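PDB 4XHN: uncharacterized protein from Bacillus thuringiensis serovar kurstaki, which is probably an actin-like ATPase of the ParM type, which may form filaments, and holds an ATP analogue in the cleft between its domains. Local coordinates for residues K23-N28 / S399-S404. The protein carries 2 engineered substitutions. Sequence-based numbering, arbitrary orientation.
Sequences KISFLN and SAYFTS. With ANP (phosphoaminophosphonic acid-adenylate ester), chain C.
Lys-23 reaches past the ring of Tyr-401 to join a backbone carbonyl to a nucleotide phosphate chain, a worked example of one lysine serving protein and ligand at once. Polar bonds come first. Its NZ donates to Ala-400 O (3.2 Å), tilted 22° from the carbonyl plane. The same ammonium group binds ANP O1A of the alpha phosphate at 2.8 Å and also O2B of the beta phosphate. These bonds would be expected to offset part of the phosphates' negative charge, while Asp-16 adds a long, weak ion pair. A magnesium ion lies about 3 Å from the lysine side chain. A bend at chi3 (-82°) turns the end of the otherwise extended chain toward the phosphates. This is consistent with the first phosphate-binding hairpin of actin-like ATPases; Gly-240, Thr-241 and Gly-372 also bind the nucleotide.

Farther along the strand, Ser-25 OG and Ser-404 OG form a hydrogen bond in which either may be donor, modelled too short for its length to be taken literally.

Nonpolar contact comes from the lysine chain and the tyrosine ring. The methylenes cross the ring obliquely at its CD1-CE1 bond, Lys-23 CG lying 3.5 Å from Tyr-401 CE1.

The contact thus sets strand 21-27, hydrogen-bonded between 13-17 and 33-45, against the start of helix 402-414, whose N-cap is Tyr-401. Helix 124-140 packs against Ile-24 and Phe-26.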
ATOM      1  N   LYS A  23      -2.440  -0.096   3.335  1.00 20.91           N
ATOM      2  CA  LYS A  23      -1.580   1.080   3.308  1.00 22.03           C
ATOM      3  C   LYS A  23      -2.271   2.300   3.903  1.00 20.00           C
ATOM      4  O   LYS A  23      -3.466   2.517   3.699  1.00 20.47           O
ATOM      5  CB  LYS A  23      -1.115   1.370   1.877  1.00 20.78           C
ATOM      6  CG  LYS A  23       0.026   0.468   1.424  1.00 25.67           C
ATOM      7  CD  LYS A  23       0.491   0.776   0.011  1.00 23.79           C
ATOM      8  CE  LYS A  23      -0.406   0.117  -1.019  1.00 30.31           C
ATOM      9  NZ  LYS A  23       0.215   0.123  -2.373  1.00 33.93           N
ATOM     10  N   ILE A  24      -1.505   3.085   4.654  1.00 13.62           N
ATOM     11  CA  ILE A  24      -2.010   4.299   5.278  1.00 14.20           C
ATOM     12  C   ILE A  24      -1.035   5.449   5.061  1.00 14.44           C
ATOM     13  O   ILE A  24       0.177   5.288   5.200  1.00 14.49           O
ATOM     14  CB  ILE A  24      -2.253   4.099   6.799  1.00 14.95           C
ATOM     15  CG1 ILE A  24      -2.442   5.437   7.522  1.00 25.76           C
ATOM     16  CG2 ILE A  24      -1.090   3.362   7.428  1.00 15.11           C
ATOM     17  CD1 ILE A  24      -3.658   6.223   7.089  1.00 32.04           C
ATOM     18  N   SER A  25      -1.573   6.602   4.684  1.00 14.74           N
ATOM     19  CA  SER A  25      -0.823   7.847   4.697  1.00 15.36           C
ATOM     20  C   SER A  25      -1.570   8.834   5.577  1.00 17.27           C
ATOM     21  O   SER A  25      -2.745   9.106   5.346  1.00 18.30           O
ATOM     22  CB  SER A  25      -0.646   8.405   3.286  1.00 15.09           C
ATOM     23  OG  SER A  25       0.160   7.546   2.500  1.00 14.39           O
ATOM     24  N   PHE A  26      -0.893   9.358   6.591  1.00 17.23           N
ATOM     25  CA  PHE A  26      -1.533  10.267   7.531  1.00 20.49           C
ATOM     26  C   PHE A  26      -0.649  11.465   7.837  1.00 23.59           C
ATOM     27  O   PHE A  26       0.546  11.463   7.541  1.00 25.51           O
ATOM     28  CB  PHE A  26      -1.883   9.536   8.832  1.00 18.77           C
ATOM     29  CG  PHE A  26      -0.683   9.138   9.646  1.00 19.18           C
ATOM     30  CD1 PHE A  26      -0.307   9.874  10.759  1.00 20.62           C
ATOM     31  CD2 PHE A  26       0.073   8.030   9.296  1.00 20.82           C
ATOM     32  CE1 PHE A  26       0.799   9.512  11.507  1.00 25.80           C
ATOM     33  CE2 PHE A  26       1.180   7.665  10.040  1.00 21.51           C
ATOM     34  CZ  PHE A  26       1.541   8.406  11.147  1.00 23.02           C
ATOM     35  N   LEU A  27      -1.246  12.487   8.439  1.00 30.95           N
ATOM     36  CA  LEU A  27      -0.498  13.647   8.898  1.00 31.43           C
ATOM     37  C   LEU A  27       0.051  13.409  10.297  1.00 38.22           C
ATOM     38  O   LEU A  27      -0.684  12.998  11.196  1.00 38.10           O
ATOM     39  CB  LEU A  27      -1.381  14.895   8.892  1.00 28.49           C
ATOM     40  CG  LEU A  27      -1.648  15.508   7.521  1.00 32.02           C
ATOM     41  CD1 LEU A  27      -2.555  16.721   7.643  1.00 30.45           C
ATOM     42  CD2 LEU A  27      -0.327  15.882   6.879  1.00 31.44           C
ATOM     43  N   ASN A  28       1.342  13.659  10.481  1.00 36.36           N
ATOM     44  CA  ASN A  28       1.925  13.566  11.811  1.00 41.62           C
ATOM     45  C   ASN A  28       1.841  14.903  12.536  1.00 48.45           C
ATOM     46  O   ASN A  28       1.128  15.810  12.106  1.00 49.79           O
ATOM     47  CB  ASN A  28       3.378  13.078  11.744  1.00 42.04           C
ATOM     48  CG  ASN A  28       4.262  13.950  10.868  1.00 39.23           C
ATOM     49  OD1 ASN A  28       4.030  15.148  10.713  1.00 40.05           O
ATOM     50  ND2 ASN A  28       5.292  13.341  10.291  1.00 36.74           N
ATOM     51  N   SER A 399       5.956   6.684  -4.971  1.00 18.34           N
ATOM     52  CA  SER A 399       5.037   6.068  -5.923  1.00 18.01           C
ATOM     53  C   SER A 399       4.232   4.918  -5.318  1.00 13.19           C
ATOM     54  O   SER A 399       3.091   4.683  -5.710  1.00 12.95           O
ATOM     55  CB  SER A 399       5.803   5.568  -7.149  1.00 16.55           C
ATOM     56  OG  SER A 399       4.990   4.728  -7.947  1.00 22.32           O
ATOM     57  N   ALA A 400       4.825   4.205  -4.365  1.00 17.36           N
ATOM     58  CA  ALA A 400       4.157   3.061  -3.743  1.00 21.64           C
ATOM     59  C   ALA A 400       2.910   3.480  -2.974  1.00 20.90           C
ATOM     60  O   ALA A 400       1.900   2.772  -2.977  1.00 21.60           O
ATOM     61  CB  ALA A 400       5.117   2.321  -2.820  1.00 12.60           C
ATOM     62  N   TYR A 401       2.981   4.633  -2.317  1.00 15.67           N
ATOM     63  CA  TYR A 401       1.869   5.117  -1.512  1.00 16.91           C
ATOM     64  C   TYR A 401       1.060   6.188  -2.226  1.00 18.47           C
ATOM     65  O   TYR A 401       0.375   6.981  -1.582  1.00 17.43           O
ATOM     66  CB  TYR A 401       2.380   5.660  -0.178  1.00 13.13           C
ATOM     67  CG  TYR A 401       2.844   4.581   0.764  1.00 14.88           C
ATOM     68  CD1 TYR A 401       1.934   3.875   1.536  1.00 16.88           C
ATOM     69  CD2 TYR A 401       4.189   4.260   0.876  1.00 13.28           C
ATOM     70  CE1 TYR A 401       2.348   2.883   2.400  1.00 16.50           C
ATOM     71  CE2 TYR A 401       4.614   3.269   1.736  1.00 13.38           C
ATOM     72  CZ  TYR A 401       3.689   2.583   2.496  1.00 18.89           C
ATOM     73  OH  TYR A 401       4.103   1.593   3.354  1.00 24.43           O
ATOM     74  N   PHE A 402       1.132   6.200  -3.553  1.00 16.46           N
ATOM     75  CA  PHE A 402       0.471   7.228  -4.351  1.00 15.88           C
ATOM     76  C   PHE A 402      -1.015   7.348  -4.034  1.00 16.70           C
ATOM     77  O   PHE A 402      -1.535   8.450  -3.853  1.00 18.54           O
ATOM     78  CB  PHE A 402       0.654   6.941  -5.841  1.00 14.77           C
ATOM     79  CG  PHE A 402       0.009   7.959  -6.738  1.00 15.04           C
ATOM     80  CD1 PHE A 402       0.690   9.109  -7.099  1.00 20.57           C
ATOM     81  CD2 PHE A 402      -1.276   7.766  -7.223  1.00 15.73           C
ATOM     82  CE1 PHE A 402       0.104  10.048  -7.925  1.00 18.12           C
ATOM     83  CE2 PHE A 402      -1.871   8.705  -8.048  1.00 19.45           C
ATOM     84  CZ  PHE A 402      -1.179   9.847  -8.400  1.00 16.16           C
ATOM     85  N   THR A 403      -1.694   6.210  -3.961  1.00 17.88           N
ATOM     86  CA  THR A 403      -3.139   6.193  -3.781  1.00 17.60           C
ATOM     87  C   THR A 403      -3.546   6.617  -2.368  1.00 19.55           C
ATOM     88  O   THR A 403      -4.472   7.413  -2.199  1.00 14.16           O
ATOM     89  CB  THR A 403      -3.713   4.799  -4.089  1.00 18.55           C
ATOM     90  OG1 THR A 403      -3.362   4.431  -5.429  1.00 13.19           O
ATOM     91  CG2 THR A 403      -5.224   4.804  -3.958  1.00 17.19           C
ATOM     92  N   SER A 404      -2.859   6.094  -1.357  1.00 15.25           N
ATOM     93  CA  SER A 404      -3.153   6.470   0.023  1.00 18.32           C
ATOM     94  C   SER A 404      -2.807   7.938   0.251  1.00 21.33           C
ATOM     95  O   SER A 404      -3.516   8.647   0.964  1.00 28.58           O
ATOM     96  CB  SER A 404      -2.395   5.582   1.013  1.00 13.23           C
ATOM     97  OG  SER A 404      -1.022   5.923   1.067  1.00 13.25           O
TER
HETATM   98  PG  ANP C 501      -1.660  -4.440  -4.378  1.00 34.54           P
HETATM   99  O1G ANP C 501      -1.712  -5.480  -5.450  1.00 37.98           O
HETATM  100  O2G ANP C 501      -1.577  -3.007  -5.035  1.00 53.99           O
HETATM  101  O3G ANP C 501      -2.971  -4.536  -3.496  1.00 82.36           O
HETATM  102  PB  ANP C 501       0.417  -3.279  -2.915  1.00 31.63           P
HETATM  103  O1B ANP C 501       0.497  -3.256  -1.363  1.00 72.03           O
HETATM  104  O2B ANP C 501      -0.392  -2.110  -3.379  1.00 35.61           O
HETATM  105  N3B ANP C 501      -0.310  -4.714  -3.394  1.00 38.93           N
HETATM  106  PA  ANP C 501       2.665  -1.868  -3.716  1.00 31.52           P
HETATM  107  O1A ANP C 501       2.777  -1.101  -2.453  1.00 38.42           O
HETATM  108  O2A ANP C 501       2.007  -1.088  -4.858  1.00 27.04           O
HETATM  109  O3A ANP C 501       1.848  -3.222  -3.534  1.00 51.23           O
HETATM  110  O5' ANP C 501       4.109  -2.372  -4.119  1.00 31.11           O
HETATM  111  C5' ANP C 501       4.309  -3.022  -5.393  1.00 29.01           C
HETATM  112  C4' ANP C 501       5.665  -3.684  -5.427  1.00 29.16           C
HETATM  113  O4' ANP C 501       6.707  -2.680  -5.467  1.00 31.10           O
HETATM  114  C3' ANP C 501       5.988  -4.589  -4.235  1.00 26.08           C
HETATM  115  O3' ANP C 501       6.653  -5.761  -4.693  1.00 25.03           O
HETATM  116  C2' ANP C 501       6.925  -3.719  -3.396  1.00 27.16           C
HETATM  117  O2' ANP C 501       7.793  -4.479  -2.564  1.00 22.47           O
HETATM  118  C1' ANP C 501       7.686  -3.005  -4.505  1.00 28.99           C
HETATM  119  N9  ANP C 501       8.380  -1.792  -4.090  1.00 28.90           N
HETATM  120  C8  ANP C 501       7.921  -0.798  -3.268  1.00 29.17           C
HETATM  121  N7  ANP C 501       8.780   0.175  -3.065  1.00 33.11           N
HETATM  122  C5  ANP C 501       9.884  -0.215  -3.811  1.00 33.85           C
HETATM  123  C6  ANP C 501      11.146   0.388  -4.019  1.00 30.76           C
HETATM  124  N6  ANP C 501      11.514   1.550  -3.479  1.00 28.77           N
HETATM  125  N1  ANP C 501      12.020  -0.258  -4.823  1.00 36.70           N
HETATM  126  C2  ANP C 501      11.657  -1.422  -5.369  1.00 40.08           C
HETATM  127  N3  ANP C 501      10.503  -2.084  -5.242  1.00 38.79           N
HETATM  128  C4  ANP C 501       9.656  -1.420  -4.446  1.00 34.13           C